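Local coordinates for protein cytochrome P450 (Bacillus subtilis subsp. subtilis, PDB 4RM4) that carries a heme and probably acts as a monooxygenase, using molecular oxygen to oxidise organic substrates, at residues P86-K91 with G226-P231; T245-N250 with E278-R283; M252-E257 with H328-R333. All blocks are in the same frame, centred on the assembly; numbering follows the deposited sequence.

Contact 1. Residues P86-K91 with G226-P231; sequences PPKHTK and GEELIP. With HEM (protoporphyrin IX containing Fe), chain B.
Lys91 and Lys88 both aim their ammonium ends at the same carboxylate oxygen, OE2 of Glu228. Lys91 meets it closely, with NZ 2.8 Å from Glu228 OE2, although the hydrogen bond within this salt bridge is weak. Its chain leaves CA with CG anti to the backbone N (chi1 -178°) and bends at its last two torsions; the two bends bring NZ to OE2, and the Lys91 and Glu228 side chains cross at about a right angle. Lys88 reaches over from one helical turn earlier, bent in mid-chain; its NZ stands 3.6 Å from Glu228 OE2, a long salt bridge. Glu228, extended beyond CG, spans the gap from the other side, and the hydroxyl of Ser225 holds its second oxygen, OE1, which should limit rotation of the carboxylate. Long flexible side chains suit the place, since the nearest CA atoms, those of Lys88 and Glu228, are 10.7 Å apart.

Between the two lysines in sequence, His89 points into the protein, where NE2 donates a nearly straight bond (171°) of 2.6 Å to heme propionate oxygen O1D. Arg93, Arg291 and His347 also bond to the heme. Helix 88-96 corresponds to the C helix of P450s. The chemistry implies a solvent-facing electrostatic link: one carboxylate oxygen shared by a close and a distant ammonium, probably flexible and weakened by water.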
loop_
_atom_site.group_PDB
_atom_site.type_symbol
_atom_site.label_atom_id
_atom_site.label_comp_id
_atom_site.label_asym_id
_atom_site.label_seq_id
_atom_site.Cartn_x
_atom_site.Cartn_y
_atom_site.Cartn_z
ATOM N N PRO A 86 -21.390 -2.938 0.743
ATOM C CA PRO A 86 -22.546 -2.121 0.366
ATOM C C PRO A 86 -23.688 -2.472 1.311
ATOM O O PRO A 86 -23.708 -3.590 1.825
ATOM C CB PRO A 86 -22.868 -2.613 -1.046
ATOM C CG PRO A 86 -21.568 -3.199 -1.550
ATOM C CD PRO A 86 -20.923 -3.799 -0.358
ATOM N N PRO A 87 -24.632 -1.544 1.525
ATOM C CA PRO A 87 -24.642 -0.219 0.897
ATOM C C PRO A 87 -23.817 0.839 1.646
ATOM O O PRO A 87 -23.568 1.899 1.079
ATOM C CB PRO A 87 -26.128 0.155 0.924
ATOM C CG PRO A 87 -26.644 -0.515 2.153
ATOM C CD PRO A 87 -25.881 -1.820 2.260
ATOM N N LYS A 88 -23.405 0.568 2.879
ATOM C CA LYS A 88 -22.641 1.550 3.652
ATOM C C LYS A 88 -21.399 1.985 2.883
ATOM O O LYS A 88 -21.056 3.165 2.849
ATOM C CB LYS A 88 -22.223 0.978 5.011
ATOM C CG LYS A 88 -23.252 1.135 6.112
ATOM C CD LYS A 88 -23.241 2.544 6.673
ATOM C CE LYS A 88 -21.901 2.879 7.313
ATOM N NZ LYS A 88 -21.927 4.210 7.993
ATOM N N HIS A 89 -20.731 1.023 2.256
ATOM C CA HIS A 89 -19.485 1.314 1.551
ATOM C C HIS A 89 -19.711 2.244 0.370
ATOM O O HIS A 89 -18.932 3.164 0.131
ATOM C CB HIS A 89 -18.815 0.033 1.062
ATOM C CG HIS A 89 -17.650 0.280 0.153
ATOM N ND1 HIS A 89 -17.780 0.375 -1.218
ATOM C CD2 HIS A 89 -16.333 0.455 0.418
ATOM C CE1 HIS A 89 -16.594 0.601 -1.758
ATOM N NE2 HIS A 89 -15.699 0.668 -0.786
ATOM N N THR A 90 -20.784 1.985 -0.361
ATOM C CA THR A 90 -21.133 2.740 -1.543
ATOM C C THR A 90 -21.232 4.216 -1.215
ATOM O O THR A 90 -20.634 5.057 -1.886
ATOM C CB THR A 90 -22.488 2.273 -2.090
ATOM O OG1 THR A 90 -22.494 0.843 -2.186
ATOM C CG2 THR A 90 -22.760 2.892 -3.460
ATOM N N LYS A 91 -21.979 4.523 -0.160
ATOM C CA LYS A 91 -22.226 5.905 0.232
ATOM C C LYS A 91 -20.946 6.665 0.577
ATOM O O LYS A 91 -20.723 7.775 0.090
ATOM C CB LYS A 91 -23.194 5.958 1.414
ATOM C CG LYS A 91 -23.532 7.361 1.857
ATOM C CD LYS A 91 -24.523 7.355 3.016
ATOM C CE LYS A 91 -23.957 6.616 4.221
ATOM N NZ LYS A 91 -22.890 7.392 4.921
ATOM N N GLY A 226 -18.304 13.533 11.326
ATOM C CA GLY A 226 -16.986 13.340 11.900
ATOM C C GLY A 226 -16.753 11.891 12.260
ATOM O O GLY A 226 -15.628 11.403 12.189
ATOM N N GLU A 227 -17.825 11.203 12.642
ATOM C CA GLU A 227 -17.752 9.786 12.993
ATOM C C GLU A 227 -17.370 8.911 11.801
ATOM O O GLU A 227 -16.918 7.785 11.972
ATOM C CB GLU A 227 -19.068 9.303 13.607
ATOM C CG GLU A 227 -19.316 9.823 15.029
ATOM C CD GLU A 227 -20.476 9.119 15.721
ATOM O OE1 GLU A 227 -21.191 8.346 15.051
ATOM O OE2 GLU A 227 -20.664 9.330 16.939
ATOM N N GLU A 228 -17.556 9.435 10.596
ATOM C CA GLU A 228 -17.126 8.740 9.386
ATOM C C GLU A 228 -15.814 9.330 8.867
ATOM O O GLU A 228 -14.948 8.610 8.373
ATOM C CB GLU A 228 -18.215 8.805 8.312
ATOM C CG GLU A 228 -19.506 8.099 8.697
ATOM C CD GLU A 228 -20.699 8.585 7.886
ATOM O OE1 GLU A 228 -20.948 9.815 7.856
ATOM O OE2 GLU A 228 -21.393 7.743 7.282
ATOM N N LEU A 229 -15.654 10.642 9.015
ATOM C CA LEU A 229 -14.473 11.305 8.476
ATOM C C LEU A 229 -13.221 10.945 9.247
ATOM O O LEU A 229 -12.175 10.687 8.649
ATOM C CB LEU A 229 -14.650 12.829 8.401
ATOM C CG LEU A 229 -13.520 13.625 7.727
ATOM C CD1 LEU A 229 -13.196 13.103 6.304
ATOM C CD2 LEU A 229 -13.843 15.118 7.679
ATOM N N ILE A 230 -13.320 10.915 10.576
ATOM C CA ILE A 230 -12.155 10.598 11.392
ATOM C C ILE A 230 -11.582 9.204 11.131
ATOM O O ILE A 230 -10.378 9.074 10.890
ATOM C CB ILE A 230 -12.421 10.829 12.891
ATOM C CG1 ILE A 230 -12.547 12.332 13.152
ATOM C CG2 ILE A 230 -11.279 10.249 13.709
ATOM C CD1 ILE A 230 -13.079 12.680 14.527
ATOM N N PRO A 231 -12.429 8.156 11.177
ATOM C CA PRO A 231 -11.918 6.821 10.837
ATOM C C PRO A 231 -11.341 6.765 9.412
ATOM O O PRO A 231 -10.394 6.015 9.164
ATOM C CB PRO A 231 -13.167 5.934 10.923
ATOM C CG PRO A 231 -14.079 6.639 11.855
ATOM C CD PRO A 231 -13.826 8.107 11.662
HETATM C CHA HEM B . -7.545 -0.246 -0.668
HETATM C CHB HEM B . -3.089 -1.557 -2.019
HETATM C CHC HEM B . -1.495 2.980 -1.219
HETATM C CHD HEM B . -5.823 4.164 0.611
HETATM C C1A HEM B . -6.488 -0.995 -1.145
HETATM C C2A HEM B . -6.553 -2.352 -1.649
HETATM C C3A HEM B . -5.323 -2.715 -2.023
HETATM C C4A HEM B . -4.439 -1.599 -1.785
HETATM C CMA HEM B . -4.901 -4.089 -2.614
HETATM C CAA HEM B . -7.822 -3.234 -1.753
HETATM C CBA HEM B . -8.165 -3.842 -0.406
HETATM C CGA HEM B . -9.210 -4.927 -0.537
HETATM O O1A HEM B . -9.508 -5.553 0.513
HETATM O O2A HEM B . -9.729 -5.162 -1.658
HETATM C C1B HEM B . -2.305 -0.432 -1.947
HETATM C C2B HEM B . -0.943 -0.334 -2.436
HETATM C C3B HEM B . -0.505 0.910 -2.195
HETATM C C4B HEM B . -1.572 1.657 -1.574
HETATM C CMB HEM B . -0.170 -1.496 -3.097
HETATM C CAB HEM B . 0.857 1.560 -2.533
HETATM C CBB HEM B . 1.648 1.032 -3.469
HETATM C C1C HEM B . -2.533 3.699 -0.688
HETATM C C2C HEM B . -2.518 5.112 -0.363
HETATM C C3C HEM B . -3.720 5.423 0.139
HETATM C C4C HEM B . -4.525 4.233 0.147
HETATM C CMC HEM B . -1.298 6.029 -0.597
HETATM C CAC HEM B . -4.265 6.774 0.663
HETATM C CBC HEM B . -3.506 7.841 0.929
HETATM C C1D HEM B . -6.673 3.092 0.464
HETATM C C2D HEM B . -8.029 3.077 0.935
HETATM C C3D HEM B . -8.581 1.702 0.539
HETATM C C4D HEM B . -7.491 1.027 -0.138
HETATM C CMD HEM B . -8.757 4.218 1.670
HETATM C CAD HEM B . -10.010 1.169 0.801
HETATM C CBD HEM B . -10.867 1.509 -0.421
HETATM C CGD HEM B . -12.248 0.916 -0.266
HETATM O O1D HEM B . -13.166 1.352 -1.014
HETATM O O2D HEM B . -12.413 0.037 0.619
HETATM N NA HEM B . -5.175 -0.575 -1.238
HETATM N NB HEM B . -2.643 0.804 -1.421
HETATM N NC HEM B . -3.774 3.186 -0.361
HETATM N ND HEM B . -6.398 1.890 -0.162
HETATM FE FE HEM B . -4.548 1.359 -0.939
HETATM O O HOH W 1 -3.815 0.325 1.144
#

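Contact 2. Residues T245-N250 with E278-R283; sequences TNLISN and EALRFR. With HEM (protoporphyrin IX containing Fe), chain B.
Leu247 faces Leu280 and Asn250 faces Arg283, an equal step of three residues on each segment, with the backbones closing from 7.0 Å between the leucine CA atoms to 6.1 Å between those of Asn250 and Arg283. At the closer end the amide of Asn250 donates through ND2 to the carbonyl O of Arg283, 2.9 Å away with an N-H...O angle of 149°. The donor stands 34° out of the carbonyl plane. Arg283 is where the chain leaves its helix, and asparagine fits because its short amide can serve two partners: OD1 takes a bond from the Tyr24 hydroxyl. The Asn250 CB also packs against the Arg283 CB, 3.7 Å away. Were Asn250 replaced by an alanine, the buried Arg283 carbonyl would probably lose this donor and the Tyr24 hydroxyl its acceptor. The Arg283 guanidinium heads off to Glu257 and Ser254.

Toward the heme the contact turns apolar. Leu247 CD1 packs 3.9 Å from Leu280 CD2 and more loosely against the Ala279 methyl. A chi1 of 170° swings CG of Leu247 to the side of its carbonyl carbon, and CD2 meets the heme vinyl carbon CBB at a tight 3.3 Å. A branched leucine can thus touch helix and cofactor at once.

Glu278 and Arg281 form the ExxR motif of the K helix: Arg281 grips side-on, NE to OE1 and NH1 to OE2. Both oxygens lie near the guanidinium plane, but the nitrogens approach from above the carboxylate plane, so the two groups are not coplanar. Arg334 adds a second salt bridge to Glu278. The contact sets helix 226-257 against helix 272-282, while Ala359 of helix 352-369 touches Leu247 and helix 131-136 adjoins Ile248 and Ser249.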
loop_
_atom_site.group_PDB
_atom_site.type_symbol
_atom_site.label_atom_id
_atom_site.label_comp_id
_atom_site.label_asym_id
_atom_site.label_seq_id
_atom_site.Cartn_x
_atom_site.Cartn_y
_atom_site.Cartn_z
ATOM N N THR A 245 5.761 3.227 1.029
ATOM C CA THR A 245 7.175 3.067 1.337
ATOM C C THR A 245 7.682 1.779 0.708
ATOM O O THR A 245 8.742 1.737 0.078
ATOM C CB THR A 245 7.396 2.953 2.850
ATOM O OG1 THR A 245 7.132 4.222 3.461
ATOM C CG2 THR A 245 8.826 2.526 3.144
ATOM N N ASN A 246 6.915 0.712 0.894
ATOM C CA ASN A 246 7.365 -0.595 0.435
ATOM C C ASN A 246 7.343 -0.686 -1.083
ATOM O O ASN A 246 8.189 -1.366 -1.667
ATOM C CB ASN A 246 6.566 -1.726 1.098
ATOM C CG ASN A 246 6.899 -1.882 2.577
ATOM O OD1 ASN A 246 7.986 -1.517 3.021
ATOM N ND2 ASN A 246 5.970 -2.440 3.341
ATOM N N LEU A 247 6.403 0.015 -1.723
ATOM C CA LEU A 247 6.394 0.089 -3.189
ATOM C C LEU A 247 7.685 0.737 -3.669
ATOM O O LEU A 247 8.356 0.228 -4.571
ATOM C CB LEU A 247 5.180 0.881 -3.718
ATOM C CG LEU A 247 5.206 1.209 -5.226
ATOM C CD1 LEU A 247 5.413 -0.045 -6.072
ATOM C CD2 LEU A 247 3.921 1.955 -5.647
ATOM N N ILE A 248 8.045 1.860 -3.055
ATOM C CA ILE A 248 9.247 2.575 -3.477
ATOM C C ILE A 248 10.518 1.738 -3.277
ATOM O O ILE A 248 11.357 1.651 -4.191
ATOM C CB ILE A 248 9.382 3.909 -2.757
ATOM C CG1 ILE A 248 8.319 4.884 -3.273
ATOM C CG2 ILE A 248 10.773 4.473 -2.970
ATOM C CD1 ILE A 248 8.084 6.089 -2.330
ATOM N N SER A 249 10.652 1.127 -2.098
ATOM C CA SER A 249 11.782 0.224 -1.827
ATOM C C SER A 249 11.818 -0.962 -2.798
ATOM O O SER A 249 12.861 -1.288 -3.375
ATOM C CB SER A 249 11.730 -0.306 -0.387
ATOM O OG SER A 249 11.668 0.740 0.565
ATOM N N ASN A 250 10.673 -1.617 -2.980
ATOM C CA ASN A 250 10.608 -2.800 -3.821
ATOM C C ASN A 250 10.892 -2.469 -5.290
ATOM O O ASN A 250 11.525 -3.259 -5.994
ATOM C CB ASN A 250 9.230 -3.481 -3.724
ATOM C CG ASN A 250 8.950 -4.088 -2.362
ATOM O OD1 ASN A 250 9.828 -4.204 -1.509
ATOM N ND2 ASN A 250 7.700 -4.490 -2.158
ATOM N N GLU A 278 5.053 -2.258 -13.459
ATOM C CA GLU A 278 5.744 -3.550 -13.376
ATOM C C GLU A 278 6.264 -3.825 -11.955
ATOM O O GLU A 278 6.294 -4.973 -11.507
ATOM C CB GLU A 278 6.869 -3.633 -14.406
ATOM C CG GLU A 278 7.572 -4.969 -14.484
ATOM C CD GLU A 278 6.682 -6.107 -14.944
ATOM O OE1 GLU A 278 5.436 -6.021 -14.786
ATOM O OE2 GLU A 278 7.237 -7.120 -15.456
ATOM N N ALA A 279 6.637 -2.775 -11.229
ATOM C CA ALA A 279 7.062 -2.964 -9.847
ATOM C C ALA A 279 5.867 -3.398 -8.993
ATOM O O ALA A 279 5.992 -4.254 -8.111
ATOM C CB ALA A 279 7.705 -1.695 -9.297
ATOM N N LEU A 280 4.705 -2.814 -9.261
ATOM C CA LEU A 280 3.473 -3.240 -8.588
ATOM C C LEU A 280 3.172 -4.700 -8.886
ATOM O O LEU A 280 2.798 -5.453 -7.992
ATOM C CB LEU A 280 2.287 -2.370 -9.000
ATOM C CG LEU A 280 2.312 -0.985 -8.319
ATOM C CD1 LEU A 280 1.593 0.056 -9.163
ATOM C CD2 LEU A 280 1.764 -1.041 -6.903
ATOM N N ARG A 281 3.324 -5.100 -10.146
ATOM C CA ARG A 281 3.064 -6.491 -10.491
ATOM C C ARG A 281 4.075 -7.403 -9.816
ATOM O O ARG A 281 3.717 -8.421 -9.211
ATOM C CB ARG A 281 3.111 -6.735 -12.009
ATOM C CG ARG A 281 2.703 -8.194 -12.316
ATOM C CD ARG A 281 3.063 -8.644 -13.736
ATOM N NE ARG A 281 4.503 -8.642 -13.983
ATOM C CZ ARG A 281 5.310 -9.689 -13.803
ATOM N NH1 ARG A 281 6.603 -9.591 -14.094
ATOM N NH2 ARG A 281 4.827 -10.846 -13.374
ATOM N N PHE A 282 5.339 -7.022 -9.913
ATOM C CA PHE A 282 6.443 -7.927 -9.568
ATOM C C PHE A 282 6.651 -8.081 -8.063
ATOM O O PHE A 282 6.981 -9.175 -7.598
ATOM C CB PHE A 282 7.736 -7.439 -10.220
ATOM C CG PHE A 282 8.778 -8.512 -10.407
ATOM C CD1 PHE A 282 8.520 -9.626 -11.184
ATOM C CD2 PHE A 282 10.030 -8.382 -9.831
ATOM C CE1 PHE A 282 9.501 -10.601 -11.371
ATOM C CE2 PHE A 282 11.011 -9.349 -10.020
ATOM C CZ PHE A 282 10.741 -10.457 -10.781
ATOM N N ARG A 283 6.470 -6.990 -7.318
ATOM C CA ARG A 283 6.700 -6.975 -5.872
ATOM C C ARG A 283 5.662 -6.142 -5.108
ATOM O O ARG A 283 5.994 -5.163 -4.439
ATOM C CB ARG A 283 8.127 -6.505 -5.540
ATOM C CG ARG A 283 9.195 -7.590 -5.790
ATOM C CD ARG A 283 10.613 -7.148 -5.386
ATOM N NE ARG A 283 11.546 -8.284 -5.324
ATOM C CZ ARG A 283 12.500 -8.537 -6.220
ATOM N NH1 ARG A 283 12.673 -7.738 -7.265
ATOM N NH2 ARG A 283 13.291 -9.601 -6.070
HETATM C CHA HEM B . -7.545 -0.246 -0.668
HETATM C CHB HEM B . -3.089 -1.557 -2.019
HETATM C CHC HEM B . -1.495 2.980 -1.219
HETATM C CHD HEM B . -5.823 4.164 0.611
HETATM C C1A HEM B . -6.488 -0.995 -1.145
HETATM C C2A HEM B . -6.553 -2.352 -1.649
HETATM C C3A HEM B . -5.323 -2.715 -2.023
HETATM C C4A HEM B . -4.439 -1.599 -1.785
HETATM C CMA HEM B . -4.901 -4.089 -2.614
HETATM C CAA HEM B . -7.822 -3.234 -1.753
HETATM C CBA HEM B . -8.165 -3.842 -0.406
HETATM C CGA HEM B . -9.210 -4.927 -0.537
HETATM O O1A HEM B . -9.508 -5.553 0.513
HETATM O O2A HEM B . -9.729 -5.162 -1.658
HETATM C C1B HEM B . -2.305 -0.432 -1.947
HETATM C C2B HEM B . -0.943 -0.334 -2.436
HETATM C C3B HEM B . -0.505 0.910 -2.195
HETATM C C4B HEM B . -1.572 1.657 -1.574
HETATM C CMB HEM B . -0.170 -1.496 -3.097
HETATM C CAB HEM B . 0.857 1.560 -2.533
HETATM C CBB HEM B . 1.648 1.032 -3.469
HETATM C C1C HEM B . -2.533 3.699 -0.688
HETATM C C2C HEM B . -2.518 5.112 -0.363
HETATM C C3C HEM B . -3.720 5.423 0.139
HETATM C C4C HEM B . -4.525 4.233 0.147
HETATM C CMC HEM B . -1.298 6.029 -0.597
HETATM C CAC HEM B . -4.265 6.774 0.663
HETATM C CBC HEM B . -3.506 7.841 0.929
HETATM C C1D HEM B . -6.673 3.092 0.464
HETATM C C2D HEM B . -8.029 3.077 0.935
HETATM C C3D HEM B . -8.581 1.702 0.539
HETATM C C4D HEM B . -7.491 1.027 -0.138
HETATM C CMD HEM B . -8.757 4.218 1.670
HETATM C CAD HEM B . -10.010 1.169 0.801
HETATM C CBD HEM B . -10.867 1.509 -0.421
HETATM C CGD HEM B . -12.248 0.916 -0.266
HETATM O O1D HEM B . -13.166 1.352 -1.014
HETATM O O2D HEM B . -12.413 0.037 0.619
HETATM N NA HEM B . -5.175 -0.575 -1.238
HETATM N NB HEM B . -2.643 0.804 -1.421
HETATM N NC HEM B . -3.774 3.186 -0.361
HETATM N ND HEM B . -6.398 1.890 -0.162
HETATM FE FE HEM B . -4.548 1.359 -0.939
HETATM O O HOH W 1 -3.815 0.325 1.144
#

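Contact 3. Residues M252-E257 with H328-R333; sequences MYSILE and HMFDIR
Phe330 lays one face of its ring over CB of Ser254, which sits over the centre of the ring. The carbon is 3.7 Å from the centroid of the Phe330 ring and 12° off its normal, a CH-pi contact in which the polarised C-H bonds of the serine meet the pi cloud. A chi1 of 179° sends the ring out from an irregular segment toward the helix. Serine's small size lets the ring approach the helix backbone, and Phe330 CD2 comes to 3.7 Å from the carbonyl O of Ser254. The Ser254 hydroxyl bonds to the carbonyl of Asn250 and probably to the guanidinium of Arg283, a polar use that does not disturb the apolar overlap. Ile255 flanks the ring, its CG1 arm 4.1 Å from Phe330 CE2, and Thr258 and Glu278 also touch the phenyl.

Just beyond, the chain is folded by an Asx turn: OD1 of Asp331 accepts from the backbone N of Arg333 at 2.9 Å. The backbone N of Asp331 itself bonds to Glu278, which ties the start of the turn to the glutamate of the ExxR motif.

Such a buried phenylalanine, pressed against the C-terminal end of helix 226-257, opens the FDxxR-like sequence leading to Arg334, which with Glu278 and Arg281 makes up the Glu-Arg-Arg cluster characteristic of the P450 fold.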
loop_
_atom_site.group_PDB
_atom_site.type_symbol
_atom_site.label_atom_id
_atom_site.label_comp_id
_atom_site.label_asym_id
_atom_site.label_seq_id
_atom_site.Cartn_x
_atom_site.Cartn_y
_atom_site.Cartn_z
ATOM N N MET A 252 12.798 0.103 -6.421
ATOM C CA MET A 252 14.232 0.331 -6.553
ATOM C C MET A 252 15.020 -0.969 -6.529
ATOM O O MET A 252 16.023 -1.106 -7.245
ATOM C CB MET A 252 14.759 1.258 -5.470
ATOM C CG MET A 252 14.486 2.724 -5.703
ATOM S SD MET A 252 14.936 3.240 -7.371
ATOM C CE MET A 252 16.511 2.409 -7.632
ATOM N N TYR A 253 14.598 -1.915 -5.693
ATOM C CA TYR A 253 15.302 -3.194 -5.608
ATOM C C TYR A 253 15.180 -3.911 -6.937
ATOM O O TYR A 253 16.178 -4.398 -7.478
ATOM C CB TYR A 253 14.748 -4.085 -4.487
ATOM C CG TYR A 253 15.560 -5.342 -4.245
ATOM C CD1 TYR A 253 16.586 -5.361 -3.299
ATOM C CD2 TYR A 253 15.297 -6.510 -4.944
ATOM C CE1 TYR A 253 17.320 -6.509 -3.066
ATOM C CE2 TYR A 253 16.017 -7.660 -4.713
ATOM C CZ TYR A 253 17.031 -7.651 -3.781
ATOM O OH TYR A 253 17.757 -8.797 -3.571
ATOM N N SER A 254 13.957 -3.975 -7.463
ATOM C CA SER A 254 13.725 -4.646 -8.744
ATOM C C SER A 254 14.524 -3.985 -9.857
ATOM O O SER A 254 15.095 -4.671 -10.725
ATOM C CB SER A 254 12.239 -4.640 -9.100
ATOM O OG SER A 254 11.461 -5.219 -8.067
ATOM N N ILE A 255 14.569 -2.658 -9.834
ATOM C CA ILE A 255 15.321 -1.906 -10.841
ATOM C C ILE A 255 16.822 -2.217 -10.783
ATOM O O ILE A 255 17.452 -2.438 -11.817
ATOM C CB ILE A 255 15.059 -0.382 -10.747
ATOM C CG1 ILE A 255 13.691 -0.055 -11.347
ATOM C CG2 ILE A 255 16.142 0.405 -11.496
ATOM C CD1 ILE A 255 13.059 1.313 -10.857
ATOM N N LEU A 256 17.386 -2.237 -9.580
ATOM C CA LEU A 256 18.811 -2.518 -9.408
ATOM C C LEU A 256 19.161 -3.947 -9.767
ATOM O O LEU A 256 20.262 -4.218 -10.248
ATOM C CB LEU A 256 19.255 -2.261 -7.962
ATOM C CG LEU A 256 19.179 -0.835 -7.418
ATOM C CD1 LEU A 256 19.765 -0.790 -6.001
ATOM C CD2 LEU A 256 19.914 0.117 -8.357
ATOM N N GLU A 257 18.250 -4.876 -9.510
ATOM C CA GLU A 257 18.574 -6.283 -9.756
ATOM C C GLU A 257 18.458 -6.664 -11.227
ATOM O O GLU A 257 18.885 -7.747 -11.614
ATOM C CB GLU A 257 17.716 -7.215 -8.899
ATOM C CG GLU A 257 16.320 -7.417 -9.400
ATOM C CD GLU A 257 15.631 -8.610 -8.751
ATOM O OE1 GLU A 257 14.450 -8.839 -9.067
ATOM O OE2 GLU A 257 16.272 -9.321 -7.944
ATOM N N HIS A 328 8.167 -14.364 -14.531
ATOM C CA HIS A 328 9.395 -14.257 -13.747
ATOM C C HIS A 328 10.237 -13.057 -14.124
ATOM O O HIS A 328 11.136 -12.665 -13.378
ATOM C CB HIS A 328 10.260 -15.504 -13.910
ATOM C CG HIS A 328 9.642 -16.744 -13.354
ATOM N ND1 HIS A 328 9.608 -17.015 -12.004
ATOM C CD2 HIS A 328 9.046 -17.794 -13.966
ATOM C CE1 HIS A 328 9.011 -18.177 -11.807
ATOM N NE2 HIS A 328 8.662 -18.672 -12.981
ATOM N N MET A 329 9.973 -12.489 -15.291
ATOM C CA MET A 329 10.806 -11.391 -15.771
ATOM C C MET A 329 10.276 -10.033 -15.324
ATOM O O MET A 329 9.084 -9.750 -15.441
ATOM C CB MET A 329 10.935 -11.435 -17.294
ATOM C CG MET A 329 11.392 -12.784 -17.828
ATOM S SD MET A 329 12.828 -13.436 -16.944
ATOM C CE MET A 329 14.081 -12.233 -17.387
ATOM N N PHE A 330 11.177 -9.193 -14.825
ATOM C CA PHE A 330 10.849 -7.805 -14.524
ATOM C C PHE A 330 11.072 -6.974 -15.783
ATOM O O PHE A 330 12.199 -6.629 -16.138
ATOM C CB PHE A 330 11.692 -7.297 -13.347
ATOM C CG PHE A 330 11.440 -5.852 -12.982
ATOM C CD1 PHE A 330 10.272 -5.469 -12.333
ATOM C CD2 PHE A 330 12.392 -4.877 -13.268
ATOM C CE1 PHE A 330 10.054 -4.137 -11.994
ATOM C CE2 PHE A 330 12.180 -3.557 -12.948
ATOM C CZ PHE A 330 10.998 -3.181 -12.297
ATOM N N ASP A 331 9.967 -6.680 -16.459
ATOM C CA ASP A 331 9.956 -6.049 -17.774
ATOM C C ASP A 331 9.253 -4.698 -17.663
ATOM O O ASP A 331 8.015 -4.622 -17.675
ATOM C CB ASP A 331 9.190 -6.958 -18.747
ATOM C CG ASP A 331 9.136 -6.410 -20.158
ATOM O OD1 ASP A 331 9.626 -5.290 -20.395
ATOM O OD2 ASP A 331 8.580 -7.111 -21.040
ATOM N N ILE A 332 10.034 -3.629 -17.546
ATOM C CA ILE A 332 9.449 -2.297 -17.396
ATOM C C ILE A 332 8.584 -1.868 -18.579
ATOM O O ILE A 332 7.867 -0.862 -18.499
ATOM C CB ILE A 332 10.521 -1.209 -17.178
ATOM C CG1 ILE A 332 11.446 -1.134 -18.392
ATOM C CG2 ILE A 332 11.318 -1.471 -15.904
ATOM C CD1 ILE A 332 12.325 0.090 -18.388
ATOM N N ARG A 333 8.646 -2.616 -19.674
ATOM C CA ARG A 333 7.836 -2.303 -20.843
ATOM C C ARG A 333 6.574 -3.163 -20.952
ATOM O O ARG A 333 5.800 -3.034 -21.909
ATOM C CB ARG A 333 8.672 -2.432 -22.121
ATOM C CG ARG A 333 9.790 -1.421 -22.205
ATOM C CD ARG A 333 10.641 -1.631 -23.449
ATOM N NE ARG A 333 11.847 -0.806 -23.394
ATOM C CZ ARG A 333 12.938 -1.144 -22.715
ATOM N NH1 ARG A 333 12.966 -2.286 -22.038
ATOM N NH2 ARG A 333 13.991 -0.331 -22.698
#

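From the N terminus, helix 88-96 comes first, and contact 1 closes a mainly helical excursion of 134 residues by joining it to the start of helix 226-257. That long helix then carries the other two contacts. Contact 2 closes a short excursion of 27 residues, joining it to helix 272-282. Contact 3 starts at 252-257, inside that excursion, and ends beyond it, joining the helix end to the loop before helix 352-369; contacts 2 and 3 therefore cross, and they touch through Arg283 and Glu257. Contact 1 lies in series with both. Contacts 1 and 3 lie on opposite sides of the chain's centre, about 38 Å apart between centres, while contacts 1 and 2 both reach the heme.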